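Side-chain contacts in microcin B17-processing protein McbC (Escherichia coli str. K-12 substr. MG1655, PDB 6GRH), which takes part, as an FMN-dependent oxidoreductase, in processing the inactive microcin B17 precursor into the active peptide: residues R98-L103 against E141-G146; K102-A107 against Y150-L155. One frame throughout, in Å; residues are numbered along the deposited sequence.

Both contacts start from helix 97-108, which lies against the antiparallel sheet of the FMN-binding nitroreductase-type fold, and their centres are about 11 Å apart. Along the chain the helix comes first; strand 129-135, the loop holding 141-146 and strand 149-153 follow. Interaction 1 ties the earlier turns of the helix to that loop, and interaction 2 sets its later turns on strand 149-153, Lys102 and Leu103 belonging to both helical segments. Tyr150 links the two sites: its OH lies 2.7 Å from Asn142 OD1, a probable hydrogen bond, and its ring meets Trp143 edge-to-face. Each contact also reaches the second subunit, so helix 97-108 lies between the sheet of its own chain and the second subunit.

Interaction 1: R98-L103 against E141-G146; sequences RTIEKL and ENWQAG
The indole of Trp143 overlaps Ile100 and Glu101, two consecutive residues of helix 97-108, and meets both at its edge. Its benzo corner leads: CH2 lies 3.7 Å from Ile100 CG2, the methyl branch anti to the backbone N of Ile100, and the approach is in the ring plane. The isoleucine CB stands almost as near, 3.9 Å from the same CH2 atom. On the pyrrole side the contact turns polar. Trp143 NE1 donates to Glu101 OE2 at 2.8 Å. The bond is nearly straight, with an N-H...O angle of 170°. The acceptor also lies in the indole plane, only 5° out of it. Glu101 answers with the anti lone pair of OE2, the one turned away from OE1, and its carboxylate is nearly coplanar with the indole. A chain extended beyond CG carries the acid alongside the ring, and Glu101 CG passes 4.0 Å from Trp143 CZ2.

In the nitroreductase-type fold of this enzyme, the segment 141-146 belongs to the irregular connection between the antiparallel strands 129-135 and 149-153. The indole therefore bridges that connection to the helix lying against the sheet, and both Trp143 and Ile100 also touch Leu133 on the first of these strands. One hydrogen bond and an apolar edge together would be expected to restrict rotation of the ring about its CB-CG bond. Acceptance from an indole N-H would be expected to favour the carboxylate form of this buried glutamate. Glu101 also packs on His76 of the second subunit, and Trp143 on Ile70 of that subunit. Beside the ring, Asn142 OD1 accepts a weak bond from Trp143 N, 2.9 Å away and bent to 128°.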
ATOM      1  N   ARG D  98       8.196 -45.444  -2.810  1.00 46.28           N
ATOM      2  CA  ARG D  98       7.710 -45.738  -4.171  1.00 46.27           C
ATOM      3  C   ARG D  98       6.411 -44.997  -4.511  1.00 44.74           C
ATOM      4  O   ARG D  98       6.257 -44.466  -5.605  1.00 44.82           O
ATOM      5  CB  ARG D  98       7.540 -47.259  -4.357  1.00 47.61           C
ATOM      6  N   THR D  99       5.498 -44.931  -3.554  1.00 44.55           N
ATOM      7  CA  THR D  99       4.246 -44.199  -3.722  1.00 43.55           C
ATOM      8  C   THR D  99       4.476 -42.687  -3.837  1.00 41.92           C
ATOM      9  O   THR D  99       3.870 -42.013  -4.684  1.00 41.26           O
ATOM     10  CB  THR D  99       3.275 -44.518  -2.576  1.00 43.76           C
ATOM     11  OG1 THR D  99       2.955 -45.906  -2.622  1.00 45.25           O
ATOM     12  CG2 THR D  99       1.978 -43.711  -2.680  1.00 43.14           C
ATOM     13  N   ILE D 100       5.368 -42.158  -3.007  1.00 41.26           N
ATOM     14  CA  ILE D 100       5.644 -40.713  -2.996  1.00 39.76           C
ATOM     15  C   ILE D 100       6.380 -40.312  -4.294  1.00 39.09           C
ATOM     16  O   ILE D 100       6.049 -39.300  -4.921  1.00 36.48           O
ATOM     17  CB  ILE D 100       6.425 -40.292  -1.725  1.00 39.83           C
ATOM     18  CG1 ILE D 100       5.628 -40.645  -0.451  1.00 40.63           C
ATOM     19  CG2 ILE D 100       6.737 -38.808  -1.753  1.00 38.93           C
ATOM     20  CD1 ILE D 100       6.393 -40.494   0.852  1.00 40.73           C
ATOM     21  N   GLU D 101       7.345 -41.136  -4.707  1.00 40.46           N
ATOM     22  CA  GLU D 101       8.044 -40.954  -5.990  1.00 40.90           C
ATOM     23  C   GLU D 101       7.105 -40.929  -7.192  1.00 40.87           C
ATOM     24  O   GLU D 101       7.274 -40.116  -8.085  1.00 40.77           O
ATOM     25  CB  GLU D 101       9.089 -42.048  -6.187  1.00 42.99           C
ATOM     26  CG  GLU D 101      10.309 -41.892  -5.291  1.00 43.21           C
ATOM     27  CD  GLU D 101      11.221 -43.096  -5.294  1.00 45.12           C
ATOM     28  OE1 GLU D 101      11.016 -44.004  -6.129  1.00 47.19           O
ATOM     29  OE2 GLU D 101      12.139 -43.138  -4.448  1.00 45.43           O
ATOM     30  N   LYS D 102       6.119 -41.819  -7.196  1.00 41.97           N
ATOM     31  CA  LYS D 102       5.081 -41.852  -8.218  1.00 42.40           C
ATOM     32  C   LYS D 102       4.296 -40.553  -8.256  1.00 40.46           C
ATOM     33  O   LYS D 102       3.993 -40.039  -9.339  1.00 39.33           O
ATOM     34  CB  LYS D 102       4.082 -42.977  -7.965  1.00 44.66           C
ATOM     35  CG  LYS D 102       4.426 -44.303  -8.561  1.00 47.62           C
ATOM     36  CD  LYS D 102       3.196 -45.195  -8.529  1.00 49.38           C
ATOM     37  CE  LYS D 102       3.558 -46.657  -8.657  1.00 52.22           C
ATOM     38  NZ  LYS D 102       2.299 -47.457  -8.669  1.00 54.06           N
ATOM     39  N   LEU D 103       3.929 -40.044  -7.083  1.00 39.52           N
ATOM     40  CA  LEU D 103       3.216 -38.761  -7.026  1.00 38.53           C
ATOM     41  C   LEU D 103       4.036 -37.653  -7.690  1.00 36.66           C
ATOM     42  O   LEU D 103       3.529 -36.931  -8.535  1.00 36.16           O
ATOM     43  CB  LEU D 103       2.875 -38.371  -5.586  1.00 38.34           C
ATOM     44  CG  LEU D 103       2.174 -37.030  -5.405  1.00 37.58           C
ATOM     45  CD1 LEU D 103       0.830 -37.037  -6.118  1.00 38.13           C
ATOM     46  CD2 LEU D 103       2.016 -36.740  -3.922  1.00 37.88           C
ATOM     47  N   GLU D 141       8.060 -44.377   4.993  1.00 47.25           N
ATOM     48  CA  GLU D 141       9.431 -44.801   4.674  1.00 48.44           C
ATOM     49  C   GLU D 141      10.239 -43.541   4.298  1.00 46.92           C
ATOM     50  O   GLU D 141       9.659 -42.551   3.860  1.00 44.91           O
ATOM     51  CB  GLU D 141       9.405 -45.782   3.499  1.00 50.52           C
ATOM     52  CG  GLU D 141      10.559 -46.764   3.457  1.00 54.08           C
ATOM     53  CD  GLU D 141      10.581 -47.654   2.206  1.00 55.70           C
ATOM     54  OE1 GLU D 141       9.744 -47.485   1.280  1.00 55.11           O
ATOM     55  OE2 GLU D 141      11.472 -48.526   2.151  1.00 57.87           O
ATOM     56  N   ASN D 142      11.554 -43.579   4.475  1.00 46.82           N
ATOM     57  CA  ASN D 142      12.416 -42.428   4.205  1.00 46.28           C
ATOM     58  C   ASN D 142      13.585 -42.779   3.271  1.00 47.22           C
ATOM     59  O   ASN D 142      14.010 -43.918   3.212  1.00 47.77           O
ATOM     60  CB  ASN D 142      12.951 -41.867   5.524  1.00 45.87           C
ATOM     61  CG  ASN D 142      13.216 -40.370   5.467  1.00 44.10           C
ATOM     62  OD1 ASN D 142      13.204 -39.748   4.401  1.00 42.77           O
ATOM     63  ND2 ASN D 142      13.483 -39.790   6.620  1.00 43.81           N
ATOM     64  N   TRP D 143      14.086 -41.778   2.547  1.00 47.07           N
ATOM     65  CA  TRP D 143      15.235 -41.957   1.651  1.00 47.95           C
ATOM     66  C   TRP D 143      16.538 -41.847   2.426  1.00 48.10           C
ATOM     67  O   TRP D 143      17.443 -42.632   2.235  1.00 49.92           O
ATOM     68  CB  TRP D 143      15.224 -40.906   0.544  1.00 47.39           C
ATOM     69  CG  TRP D 143      14.096 -41.060  -0.399  1.00 47.46           C
ATOM     70  CD1 TRP D 143      14.089 -41.787  -1.559  1.00 48.44           C
ATOM     71  CD2 TRP D 143      12.796 -40.496  -0.268  1.00 46.41           C
ATOM     72  NE1 TRP D 143      12.861 -41.683  -2.166  1.00 48.00           N
ATOM     73  CE2 TRP D 143      12.047 -40.908  -1.385  1.00 46.57           C
ATOM     74  CE3 TRP D 143      12.187 -39.676   0.689  1.00 45.86           C
ATOM     75  CZ2 TRP D 143      10.717 -40.530  -1.573  1.00 46.03           C
ATOM     76  CZ3 TRP D 143      10.859 -39.304   0.501  1.00 45.35           C
ATOM     77  CH2 TRP D 143      10.142 -39.734  -0.617  1.00 45.38           C
ATOM     78  N   GLN D 144      16.625 -40.831   3.272  1.00 47.11           N
ATOM     79  CA  GLN D 144      17.802 -40.542   4.066  1.00 47.13           C
ATOM     80  C   GLN D 144      17.354 -40.456   5.526  1.00 46.56           C
ATOM     81  O   GLN D 144      16.553 -39.590   5.874  1.00 44.79           O
ATOM     82  CB  GLN D 144      18.387 -39.200   3.609  1.00 46.17           C
ATOM     83  CG  GLN D 144      19.678 -38.803   4.295  1.00 47.00           C
ATOM     84  CD  GLN D 144      20.293 -37.577   3.673  1.00 46.56           C
ATOM     85  OE1 GLN D 144      19.865 -36.457   3.923  1.00 45.75           O
ATOM     86  NE2 GLN D 144      21.293 -37.781   2.839  1.00 48.59           N
ATOM     87  N   ALA D 145      17.872 -41.351   6.362  1.00 47.33           N
ATOM     88  CA  ALA D 145      17.480 -41.437   7.766  1.00 47.49           C
ATOM     89  C   ALA D 145      17.611 -40.085   8.467  1.00 46.17           C
ATOM     90  O   ALA D 145      18.679 -39.474   8.461  1.00 46.76           O
ATOM     91  CB  ALA D 145      18.321 -42.493   8.495  1.00 49.23           C
ATOM     92  N   GLY D 146      16.513 -39.614   9.043  1.00 45.04           N
ATOM     93  CA  GLY D 146      16.517 -38.395   9.846  1.00 43.90           C
ATOM     94  C   GLY D 146      16.272 -37.106   9.089  1.00 42.03           C
ATOM     95  O   GLY D 146      16.138 -36.062   9.707  1.00 42.18           O
TER

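Interaction 2: K102-A107 against Y150-L155; sequences KLLVNA and YHYLPL
The phenol ring of Tyr152 is covered on one face by Leu104 CB, 4.0 Å above its centre, and on the opposite face by Pro154, two residues further along the chain, whose N sits 3.9 Å above the ring plane, displaced toward the rim. At the hydroxyl end of the ring, Val105 stands roughly perpendicular to the phenol and brings CG1 to 3.5 Å from Tyr152 OH. With Leu104 CB only 9° off the ring normal, the first of these is a well-centred CH-pi contact. It is a helix-on-sheet junction of the nitroreductase-type fold: helix 97-108 lies against the antiparallel sheet, and Tyr152 reaches up to it from strand 149-153. Having CG anti to the backbone N (chi1 -176°) extends the ring from the strand to the helical turn at Leu104 and Val105.

Leu104 and Tyr152 run antiparallel, each side chain passing the other. Leu104 CD1 stands on the same face as CB, near the rim, 4.1 Å from Tyr152 CD1, while the carbonyl oxygen of Leu104 comes 3.8 Å from Tyr152 CE2. No hydrogen bond spans the two segments; the hydroxyl instead pairs with Ser109 OG, which also bonds to Pro154 O, so one serine near the end of the helix connects the ring tip with the turn after the strand. Leu159 of strand 158-163 touches both Leu104 and Tyr152, adding a neighbouring strand to the same apolar layer.

Asn106 takes the other side of the helix, its CB pointing away from the strand; OD1 pairs with Phe78 N and Ser79 OG, and ND2 with His76 O, all of the second subunit. Within the helix, Lys102 O accepts from both Asn106 N and Asn106 ND2, the side-chain bond measuring 2.7 Å and nearly straight at 168°.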
ATOM      1  N   LYS D 102       6.119 -41.819  -7.196  1.00 41.97           N
ATOM      2  CA  LYS D 102       5.081 -41.852  -8.218  1.00 42.40           C
ATOM      3  C   LYS D 102       4.296 -40.553  -8.256  1.00 40.46           C
ATOM      4  O   LYS D 102       3.993 -40.039  -9.339  1.00 39.33           O
ATOM      5  CB  LYS D 102       4.082 -42.977  -7.965  1.00 44.66           C
ATOM      6  CG  LYS D 102       4.426 -44.303  -8.561  1.00 47.62           C
ATOM      7  CD  LYS D 102       3.196 -45.195  -8.529  1.00 49.38           C
ATOM      8  CE  LYS D 102       3.558 -46.657  -8.657  1.00 52.22           C
ATOM      9  NZ  LYS D 102       2.299 -47.457  -8.669  1.00 54.06           N
ATOM     10  N   LEU D 103       3.929 -40.044  -7.083  1.00 39.52           N
ATOM     11  CA  LEU D 103       3.216 -38.761  -7.026  1.00 38.53           C
ATOM     12  C   LEU D 103       4.036 -37.653  -7.690  1.00 36.66           C
ATOM     13  O   LEU D 103       3.529 -36.931  -8.535  1.00 36.16           O
ATOM     14  CB  LEU D 103       2.875 -38.371  -5.586  1.00 38.34           C
ATOM     15  CG  LEU D 103       2.174 -37.030  -5.405  1.00 37.58           C
ATOM     16  CD1 LEU D 103       0.830 -37.037  -6.118  1.00 38.13           C
ATOM     17  CD2 LEU D 103       2.016 -36.740  -3.922  1.00 37.88           C
ATOM     18  N   LEU D 104       5.304 -37.557  -7.301  1.00 36.33           N
ATOM     19  CA  LEU D 104       6.157 -36.442  -7.667  1.00 35.56           C
ATOM     20  C   LEU D 104       6.439 -36.401  -9.171  1.00 35.14           C
ATOM     21  O   LEU D 104       6.219 -35.368  -9.809  1.00 34.17           O
ATOM     22  CB  LEU D 104       7.471 -36.472  -6.867  1.00 36.11           C
ATOM     23  CG  LEU D 104       7.346 -36.220  -5.352  1.00 36.00           C
ATOM     24  CD1 LEU D 104       8.649 -36.567  -4.659  1.00 36.55           C
ATOM     25  CD2 LEU D 104       6.943 -34.793  -5.029  1.00 35.46           C
ATOM     26  N   VAL D 105       6.895 -37.524  -9.729  1.00 36.15           N
ATOM     27  CA  VAL D 105       7.267 -37.563 -11.167  1.00 36.84           C
ATOM     28  C   VAL D 105       6.046 -37.376 -12.081  1.00 36.69           C
ATOM     29  O   VAL D 105       6.111 -36.620 -13.030  1.00 37.15           O
ATOM     30  CB  VAL D 105       8.090 -38.807 -11.570  1.00 37.93           C
ATOM     31  CG1 VAL D 105       9.369 -38.881 -10.746  1.00 38.08           C
ATOM     32  CG2 VAL D 105       7.278 -40.096 -11.492  1.00 38.56           C
ATOM     33  N   ASN D 106       4.910 -37.977 -11.730  1.00 36.86           N
ATOM     34  CA  ASN D 106       3.693 -37.791 -12.531  1.00 36.53           C
ATOM     35  C   ASN D 106       3.077 -36.395 -12.438  1.00 35.43           C
ATOM     36  O   ASN D 106       2.667 -35.846 -13.456  1.00 35.36           O
ATOM     37  CB  ASN D 106       2.665 -38.863 -12.185  1.00 36.89           C
ATOM     38  CG  ASN D 106       3.058 -40.216 -12.728  1.00 38.19           C
ATOM     39  OD1 ASN D 106       2.905 -40.480 -13.935  1.00 38.47           O
ATOM     40  ND2 ASN D 106       3.613 -41.069 -11.858  1.00 37.94           N
ATOM     41  N   ALA D 107       3.027 -35.813 -11.232  1.00 34.65           N
ATOM     42  CA  ALA D 107       2.466 -34.476 -11.052  1.00 32.93           C
ATOM     43  C   ALA D 107       3.310 -33.357 -11.630  1.00 32.30           C
ATOM     44  O   ALA D 107       2.747 -32.377 -12.108  1.00 31.15           O
ATOM     45  CB  ALA D 107       2.186 -34.182  -9.574  1.00 32.40           C
ATOM     46  N   TYR D 150      12.513 -32.291   2.148  1.00 30.39           N
ATOM     47  CA  TYR D 150      13.271 -32.415   0.915  1.00 30.71           C
ATOM     48  C   TYR D 150      12.740 -31.378  -0.044  1.00 30.40           C
ATOM     49  O   TYR D 150      11.622 -30.895   0.126  1.00 29.63           O
ATOM     50  CB  TYR D 150      13.085 -33.807   0.285  1.00 31.56           C
ATOM     51  CG  TYR D 150      13.607 -34.964   1.093  1.00 32.75           C
ATOM     52  CD1 TYR D 150      12.802 -35.613   2.042  1.00 33.00           C
ATOM     53  CD2 TYR D 150      14.893 -35.439   0.899  1.00 33.40           C
ATOM     54  CE1 TYR D 150      13.273 -36.681   2.774  1.00 34.11           C
ATOM     55  CE2 TYR D 150      15.378 -36.510   1.641  1.00 34.48           C
ATOM     56  CZ  TYR D 150      14.568 -37.127   2.569  1.00 34.82           C
ATOM     57  OH  TYR D 150      15.067 -38.172   3.302  1.00 35.74           O
ATOM     58  N   HIS D 151      13.540 -31.036  -1.054  1.00 30.75           N
ATOM     59  CA  HIS D 151      13.115 -30.165  -2.122  1.00 30.65           C
ATOM     60  C   HIS D 151      13.098 -31.004  -3.402  1.00 32.05           C
ATOM     61  O   HIS D 151      14.098 -31.624  -3.727  1.00 32.48           O
ATOM     62  CB  HIS D 151      14.091 -29.003  -2.174  1.00 31.17           C
ATOM     63  CG  HIS D 151      13.948 -28.113  -3.362  1.00 31.42           C
ATOM     64  ND1 HIS D 151      15.036 -27.660  -4.070  1.00 32.23           N
ATOM     65  CD2 HIS D 151      12.859 -27.580  -3.957  1.00 31.99           C
ATOM     66  CE1 HIS D 151      14.625 -26.876  -5.055  1.00 32.89           C
ATOM     67  NE2 HIS D 151      13.307 -26.800  -4.999  1.00 32.72           N
ATOM     68  N   TYR D 152      11.954 -31.063  -4.101  1.00 32.02           N
ATOM     69  CA  TYR D 152      11.866 -31.807  -5.349  1.00 32.95           C
ATOM     70  C   TYR D 152      12.390 -30.974  -6.515  1.00 32.90           C
ATOM     71  O   TYR D 152      11.943 -29.849  -6.703  1.00 32.23           O
ATOM     72  CB  TYR D 152      10.428 -32.270  -5.650  1.00 32.92           C
ATOM     73  CG  TYR D 152      10.356 -33.129  -6.904  1.00 33.87           C
ATOM     74  CD1 TYR D 152      11.109 -34.284  -7.010  1.00 35.41           C
ATOM     75  CD2 TYR D 152       9.565 -32.768  -7.989  1.00 33.82           C
ATOM     76  CE1 TYR D 152      11.068 -35.081  -8.138  1.00 36.57           C
ATOM     77  CE2 TYR D 152       9.514 -33.560  -9.135  1.00 34.92           C
ATOM     78  CZ  TYR D 152      10.265 -34.718  -9.210  1.00 36.18           C
ATOM     79  OH  TYR D 152      10.251 -35.521 -10.333  1.00 36.82           O
ATOM     80  N   LEU D 153      13.326 -31.550  -7.281  1.00 33.94           N
ATOM     81  CA  LEU D 153      13.893 -30.930  -8.481  1.00 34.51           C
ATOM     82  C   LEU D 153      13.199 -31.575  -9.672  1.00 35.44           C
ATOM     83  O   LEU D 153      13.529 -32.709 -10.040  1.00 36.55           O
ATOM     84  CB  LEU D 153      15.413 -31.122  -8.536  1.00 35.40           C
ATOM     85  CG  LEU D 153      16.237 -30.597  -7.358  1.00 35.88           C
ATOM     86  CD1 LEU D 153      17.697 -31.008  -7.496  1.00 37.49           C
ATOM     87  CD2 LEU D 153      16.124 -29.075  -7.243  1.00 35.58           C
ATOM     88  N   PRO D 154      12.223 -30.873 -10.285  1.00 35.24           N
ATOM     89  CA  PRO D 154      11.382 -31.532 -11.296  1.00 35.85           C
ATOM     90  C   PRO D 154      12.038 -31.881 -12.635  1.00 36.28           C
ATOM     91  O   PRO D 154      11.528 -32.755 -13.340  1.00 37.08           O
ATOM     92  CB  PRO D 154      10.243 -30.537 -11.520  1.00 35.31           C
ATOM     93  CG  PRO D 154      10.451 -29.438 -10.526  1.00 35.10           C
ATOM     94  CD  PRO D 154      11.904 -29.439 -10.185  1.00 34.77           C
ATOM     95  N   LEU D 155      13.132 -31.208 -12.985  1.00 36.30           N
ATOM     96  CA  LEU D 155      13.839 -31.482 -14.229  1.00 37.45           C
ATOM     97  C   LEU D 155      14.886 -32.560 -14.008  1.00 37.93           C
ATOM     98  O   LEU D 155      14.985 -33.461 -14.814  1.00 38.05           O
ATOM     99  CB  LEU D 155      14.460 -30.200 -14.799  1.00 37.40           C
ATOM    100  CG  LEU D 155      13.439 -29.092 -15.076  1.00 37.28           C
ATOM    101  CD1 LEU D 155      14.102 -27.893 -15.746  1.00 37.28           C
ATOM    102  CD2 LEU D 155      12.297 -29.619 -15.927  1.00 37.84           C
TER